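Local coordinates for protein 2,3-dimethylmalate lyase (Aspergillus niger, PDB 3FA4) that is a lyase of the phosphoenolpyruvate phosphomutase family, built on a TIM-type barrel, and carries a bound magnesium ion, at residues B[198-201]-B[202-206]; B[70-73]-B[74-78]. All coordinates share one frame; numbering follows the deposited sequence.

Contact 2 comes first along the chain, at 70-78, where helix 64-75 runs out ahead of strand 83-86; contact 1 follows at 198-206, where helix 195-204 ends ahead of strand 211-213. Each is one unbroken stretch, so neither closes a loop larger than a helical turn; the two stand in series, neither nesting nor crossing. The centres of contacts 1 and 2 lie about 32 Å apart on opposite sides of the chain's centre, their nearest atoms about 25 Å apart. Both helices belong to the outer layer around the parallel strands. Contact 1 ties its helix to helices 169-181 and 225-231, whereas contact 2 packs on strands 42-44 and 83-86 and also meets two other subunits.

Contact 1: residues B[198-201]-B[202-206]; sequences ARQV and IQDLA
A198 offers its carbonyl to I202 at the start of the last turn of helix 195-204: the backbone bond from I202 N is weak, and I202 CD1 lies 3.1 Å from A198 O. I202 CG1 points away from its own carbonyl carbon (chi1 -74°), which carries the chain back over that oxygen. R199 O takes the next i to i+4 bond, from Q203 N at 3.2 Å. At Q200 the backbone oxygen receives D204 N at 2.7 Å, almost in line with the carbonyl (C=O...N angle 163°). The Q200 side chain, kinked about its CB-CG bond, leans over D204, with its CG 3.4 Å from D204 OD2. That carboxylate oxygen is also hydrogen-bonded to Y169 OH, so the end of helix 195-204 is joined to the start of helix 169-181, its neighbour in the outer layer of a TIM-type barrel. V201 completes the series: its carbonyl accepts L205 N at 3.0 Å, with the donor tilted 32° from the carbonyl plane. Beside this bond V201 CG2 meets L205 CD1 at 3.9 Å, an apolar contact extended by V201 packing on Y169 and L205 on L176 and L210. L205 is the first residue to leave helical backbone angles, yet its N-H still completes the helical pattern, while D204 O, just before it, accepts a hydrogen bond from R177 NH2.

Contact 2: residues B[70-73]-B[74-78]; sequences NAEM and ISNIS
I74 N donates to N70 O at 3.0 Å and S75 N to A71 O at 2.8 Å, both regular i to i+4 bonds that carry helix 64-75 to its last turn. The pattern then changes: N76 N makes an i to i+3 bond to M73 O, standing well above that carbonyl plane, while its bond to E72 O is weak, as is that of I77 N to M73 O. Side chains supplement the backbone here. S75 OG reaches A71 O at 2.7 Å, and this oxygen is gripped from opposite faces of its plane by the hydroxyl and the backbone N-H. N76 ND2 bonds to E72 O at 3.0 Å, using a lone pair in that carbonyl's plane; E72 O lies close to the N76 amide plane. The M73 chain turns sharply about CG-SD (chi3 -52°), so that CE comes 3.7 Å from I74 CG1 while SD runs alongside I77, 3.8 Å from its CD1. E72 OE1 forms salt bridges with R106 and R68 of a neighbouring subunit. I74 packs against L42, M44 and V83, which places this helix C-terminus, with S75 and N76 side chains returning to backbone carbonyls, on the strands of a TIM-type barrel.

Contact 1: residues B[198-201]-B[202-206]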
ATOM      1  N   ALA B 198       9.932  33.036  22.512  1.00 34.66           N
ATOM      2  CA  ALA B 198       8.924  33.070  21.458  1.00 33.72           C
ATOM      3  C   ALA B 198       8.708  34.465  20.898  1.00 34.87           C
ATOM      4  O   ALA B 198       8.508  34.623  19.696  1.00 36.24           O
ATOM      5  CB  ALA B 198       7.622  32.472  21.967  1.00 34.04           C
ATOM      6  N   ARG B 199       8.737  35.480  21.756  1.00 33.92           N
ATOM      7  CA  ARG B 199       8.753  36.843  21.291  1.00 34.29           C
ATOM      8  C   ARG B 199      10.046  37.202  20.508  1.00 33.89           C
ATOM      9  O   ARG B 199       9.953  37.733  19.429  1.00 32.86           O
ATOM     10  CB  ARG B 199       8.490  37.797  22.443  1.00 33.84           C
ATOM     11  CG  ARG B 199       7.133  37.581  23.119  1.00 34.54           C
ATOM     12  CD  ARG B 199       6.808  38.720  24.171  1.00 34.15           C
ATOM     13  NE  ARG B 199       5.680  38.239  24.942  1.00 36.33           N
ATOM     14  CZ  ARG B 199       5.754  37.721  26.168  1.00 37.64           C
ATOM     15  NH1 ARG B 199       6.920  37.714  26.850  1.00 39.51           N
ATOM     16  NH2 ARG B 199       4.649  37.221  26.721  1.00 30.61           N
ATOM     17  N   GLN B 200      11.236  36.833  21.018  1.00 34.99           N
ATOM     18  CA  GLN B 200      12.500  37.037  20.298  1.00 33.88           C
ATOM     19  C   GLN B 200      12.498  36.428  18.881  1.00 34.86           C
ATOM     20  O   GLN B 200      12.954  37.103  17.917  1.00 35.68           O
ATOM     21  CB  GLN B 200      13.711  36.529  21.107  1.00 34.22           C
ATOM     22  CG  GLN B 200      15.054  37.070  20.619  1.00 33.47           C
ATOM     23  CD  GLN B 200      15.109  38.579  20.758  1.00 38.00           C
ATOM     24  OE1 GLN B 200      15.360  39.335  19.808  1.00 35.76           O
ATOM     25  NE2 GLN B 200      14.805  39.033  21.962  1.00 39.86           N
ATOM     26  N   VAL B 201      12.010  35.201  18.716  1.00 33.36           N
ATOM     27  CA  VAL B 201      12.171  34.522  17.417  1.00 34.85           C
ATOM     28  C   VAL B 201      11.253  35.127  16.378  1.00 35.88           C
ATOM     29  O   VAL B 201      11.618  35.175  15.208  1.00 35.37           O
ATOM     30  CB  VAL B 201      12.090  32.957  17.469  1.00 35.00           C
ATOM     31  CG1 VAL B 201      10.704  32.509  17.773  1.00 35.58           C
ATOM     32  CG2 VAL B 201      12.615  32.297  16.164  1.00 32.78           C
ATOM     33  N   ILE B 202      10.080  35.623  16.820  1.00 36.54           N
ATOM     34  CA  ILE B 202       9.195  36.409  15.974  1.00 35.34           C
ATOM     35  C   ILE B 202       9.931  37.665  15.483  1.00 36.05           C
ATOM     36  O   ILE B 202       9.902  37.984  14.289  1.00 37.03           O
ATOM     37  CB  ILE B 202       7.841  36.730  16.682  1.00 35.70           C
ATOM     38  CG1 ILE B 202       7.004  35.464  16.718  1.00 35.75           C
ATOM     39  CG2 ILE B 202       7.037  37.853  15.956  1.00 31.83           C
ATOM     40  CD1 ILE B 202       6.104  35.404  17.890  1.00 37.46           C
ATOM     41  N   GLN B 203      10.610  38.361  16.385  1.00 36.15           N
ATOM     42  CA  GLN B 203      11.378  39.568  16.021  1.00 36.14           C
ATOM     43  C   GLN B 203      12.627  39.286  15.181  1.00 35.32           C
ATOM     44  O   GLN B 203      12.903  40.018  14.269  1.00 35.89           O
ATOM     45  CB  GLN B 203      11.715  40.377  17.277  1.00 36.49           C
ATOM     46  CG  GLN B 203      12.871  41.361  17.083  1.00 37.66           C
ATOM     47  CD  GLN B 203      13.285  42.078  18.372  1.00 40.10           C
ATOM     48  OE1 GLN B 203      12.410  42.546  19.144  1.00 42.30           O
ATOM     49  NE2 GLN B 203      14.625  42.218  18.600  1.00 40.97           N
ATOM     50  N   ASP B 204      13.342  38.193  15.467  1.00 34.74           N
ATOM     51  CA  ASP B 204      14.506  37.744  14.738  1.00 33.75           C
ATOM     52  C   ASP B 204      14.287  37.300  13.304  1.00 34.54           C
ATOM     53  O   ASP B 204      15.158  37.514  12.435  1.00 33.85           O
ATOM     54  CB  ASP B 204      15.213  36.639  15.522  1.00 34.60           C
ATOM     55  CG  ASP B 204      16.017  37.191  16.687  1.00 34.53           C
ATOM     56  OD1 ASP B 204      16.196  38.420  16.756  1.00 37.50           O
ATOM     57  OD2 ASP B 204      16.457  36.439  17.546  1.00 34.99           O
ATOM     58  N   LEU B 205      13.132  36.688  13.052  1.00 33.86           N
ATOM     59  CA  LEU B 205      12.748  36.290  11.718  1.00 33.43           C
ATOM     60  C   LEU B 205      11.547  37.110  11.306  1.00 33.48           C
ATOM     61  O   LEU B 205      10.602  36.599  10.749  1.00 33.36           O
ATOM     62  CB  LEU B 205      12.417  34.797  11.693  1.00 32.93           C
ATOM     63  CG  LEU B 205      13.660  33.941  11.969  1.00 33.01           C
ATOM     64  CD1 LEU B 205      13.267  32.513  12.364  1.00 34.35           C
ATOM     65  CD2 LEU B 205      14.518  33.952  10.757  1.00 29.16           C
ATOM     66  N   ALA B 206      11.594  38.403  11.611  1.00 35.09           N
ATOM     67  CA  ALA B 206      10.481  39.339  11.355  1.00 35.37           C
ATOM     68  C   ALA B 206      10.040  39.276   9.926  1.00 36.85           C
ATOM     69  O   ALA B 206      10.862  39.305   8.951  1.00 36.45           O
ATOM     70  CB  ALA B 206      10.909  40.809  11.691  1.00 35.26           C
TER

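Contact 2: residues B[70-73]-B[74-78]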
ATOM      1  N   ASN B  70      -1.717   8.408   4.695  1.00 33.81           N
ATOM      2  CA  ASN B  70      -2.466   8.968   5.844  1.00 33.57           C
ATOM      3  C   ASN B  70      -2.775  10.423   5.588  1.00 33.87           C
ATOM      4  O   ASN B  70      -3.914  10.795   5.774  1.00 34.60           O
ATOM      5  CB  ASN B  70      -1.791   8.689   7.208  1.00 33.89           C
ATOM      6  CG  ASN B  70      -2.793   8.678   8.388  1.00 35.11           C
ATOM      7  OD1 ASN B  70      -3.804   8.038   8.341  1.00 37.17           O
ATOM      8  ND2 ASN B  70      -2.472   9.362   9.441  1.00 35.60           N
ATOM      9  N   ALA B  71      -1.811  11.215   5.085  1.00 33.24           N
ATOM     10  CA  ALA B  71      -2.081  12.649   4.733  1.00 34.44           C
ATOM     11  C   ALA B  71      -3.074  12.838   3.609  1.00 34.55           C
ATOM     12  O   ALA B  71      -3.914  13.742   3.701  1.00 38.01           O
ATOM     13  CB  ALA B  71      -0.740  13.465   4.452  1.00 32.38           C
ATOM     14  N   GLU B  72      -2.971  12.059   2.515  1.00 33.91           N
ATOM     15  CA  GLU B  72      -3.973  12.079   1.492  1.00 32.55           C
ATOM     16  C   GLU B  72      -5.378  11.746   1.950  1.00 33.83           C
ATOM     17  O   GLU B  72      -6.344  12.314   1.436  1.00 34.57           O
ATOM     18  CB  GLU B  72      -3.649  11.131   0.378  1.00 32.89           C
ATOM     19  CG  GLU B  72      -4.641  11.279  -0.790  1.00 33.44           C
ATOM     20  CD  GLU B  72      -4.241  10.535  -2.061  1.00 36.64           C
ATOM     21  OE1 GLU B  72      -5.056  10.430  -2.987  1.00 38.23           O
ATOM     22  OE2 GLU B  72      -3.135  10.000  -2.094  1.00 36.98           O
ATOM     23  N   MET B  73      -5.515  10.759   2.824  1.00 34.29           N
ATOM     24  CA  MET B  73      -6.786  10.456   3.392  1.00 36.54           C
ATOM     25  C   MET B  73      -7.336  11.615   4.245  1.00 37.74           C
ATOM     26  O   MET B  73      -8.528  11.976   4.105  1.00 39.41           O
ATOM     27  CB  MET B  73      -6.676   9.176   4.202  1.00 36.44           C
ATOM     28  CG  MET B  73      -8.005   8.655   4.695  1.00 38.19           C
ATOM     29  SD  MET B  73      -8.410   9.265   6.345  1.00 39.09           S
ATOM     30  CE  MET B  73      -6.891   8.841   7.295  1.00 32.90           C
ATOM     31  N   ILE B  74      -6.511  12.206   5.116  1.00 37.05           N
ATOM     32  CA  ILE B  74      -6.992  13.343   5.958  1.00 36.61           C
ATOM     33  C   ILE B  74      -7.295  14.611   5.141  1.00 37.04           C
ATOM     34  O   ILE B  74      -8.294  15.261   5.358  1.00 37.66           O
ATOM     35  CB  ILE B  74      -5.982  13.586   7.156  1.00 37.87           C
ATOM     36  CG1 ILE B  74      -5.901  12.291   8.022  1.00 36.08           C
ATOM     37  CG2 ILE B  74      -6.365  14.814   7.980  1.00 35.48           C
ATOM     38  CD1 ILE B  74      -4.641  12.150   9.029  1.00 35.63           C
ATOM     39  N   SER B  75      -6.443  14.956   4.175  1.00 36.37           N
ATOM     40  CA  SER B  75      -6.708  16.031   3.261  1.00 34.04           C
ATOM     41  C   SER B  75      -8.005  15.911   2.482  1.00 34.09           C
ATOM     42  O   SER B  75      -8.565  16.921   2.088  1.00 34.20           O
ATOM     43  CB  SER B  75      -5.584  16.145   2.244  1.00 34.03           C
ATOM     44  OG  SER B  75      -4.321  16.302   2.866  1.00 37.78           O
ATOM     45  N   ASN B  76      -8.494  14.695   2.240  1.00 34.00           N
ATOM     46  CA  ASN B  76      -9.618  14.547   1.365  1.00 33.80           C
ATOM     47  C   ASN B  76     -10.912  14.232   2.034  1.00 34.20           C
ATOM     48  O   ASN B  76     -11.871  14.010   1.371  1.00 35.99           O
ATOM     49  CB  ASN B  76      -9.283  13.607   0.222  1.00 33.95           C
ATOM     50  CG  ASN B  76      -8.446  14.296  -0.854  1.00 33.19           C
ATOM     51  OD1 ASN B  76      -8.937  15.128  -1.591  1.00 34.80           O
ATOM     52  ND2 ASN B  76      -7.172  13.994  -0.886  1.00 34.97           N
ATOM     53  N   ILE B  77     -10.926  14.175   3.351  1.00 34.43           N
ATOM     54  CA  ILE B  77     -12.139  14.240   4.171  1.00 34.93           C
ATOM     55  C   ILE B  77     -12.969  15.508   3.906  1.00 34.79           C
ATOM     56  O   ILE B  77     -14.160  15.409   3.550  1.00 34.78           O
ATOM     57  CB  ILE B  77     -11.846  13.995   5.704  1.00 34.07           C
ATOM     58  CG1 ILE B  77     -11.451  12.545   5.837  1.00 35.08           C
ATOM     59  CG2 ILE B  77     -13.177  14.146   6.538  1.00 35.45           C
ATOM     60  CD1 ILE B  77     -10.787  12.155   7.116  1.00 39.70           C
ATOM     61  N   SER B  78     -12.307  16.670   3.994  1.00 35.62           N
ATOM     62  CA  SER B  78     -12.869  18.006   3.630  1.00 35.07           C
ATOM     63  C   SER B  78     -11.757  18.640   2.760  1.00 35.49           C
ATOM     64  O   SER B  78     -10.832  19.192   3.319  1.00 36.34           O
ATOM     65  CB  SER B  78     -13.152  18.830   4.911  1.00 33.57           C
ATOM     66  OG  SER B  78     -13.530  20.208   4.629  1.00 33.87           O
TER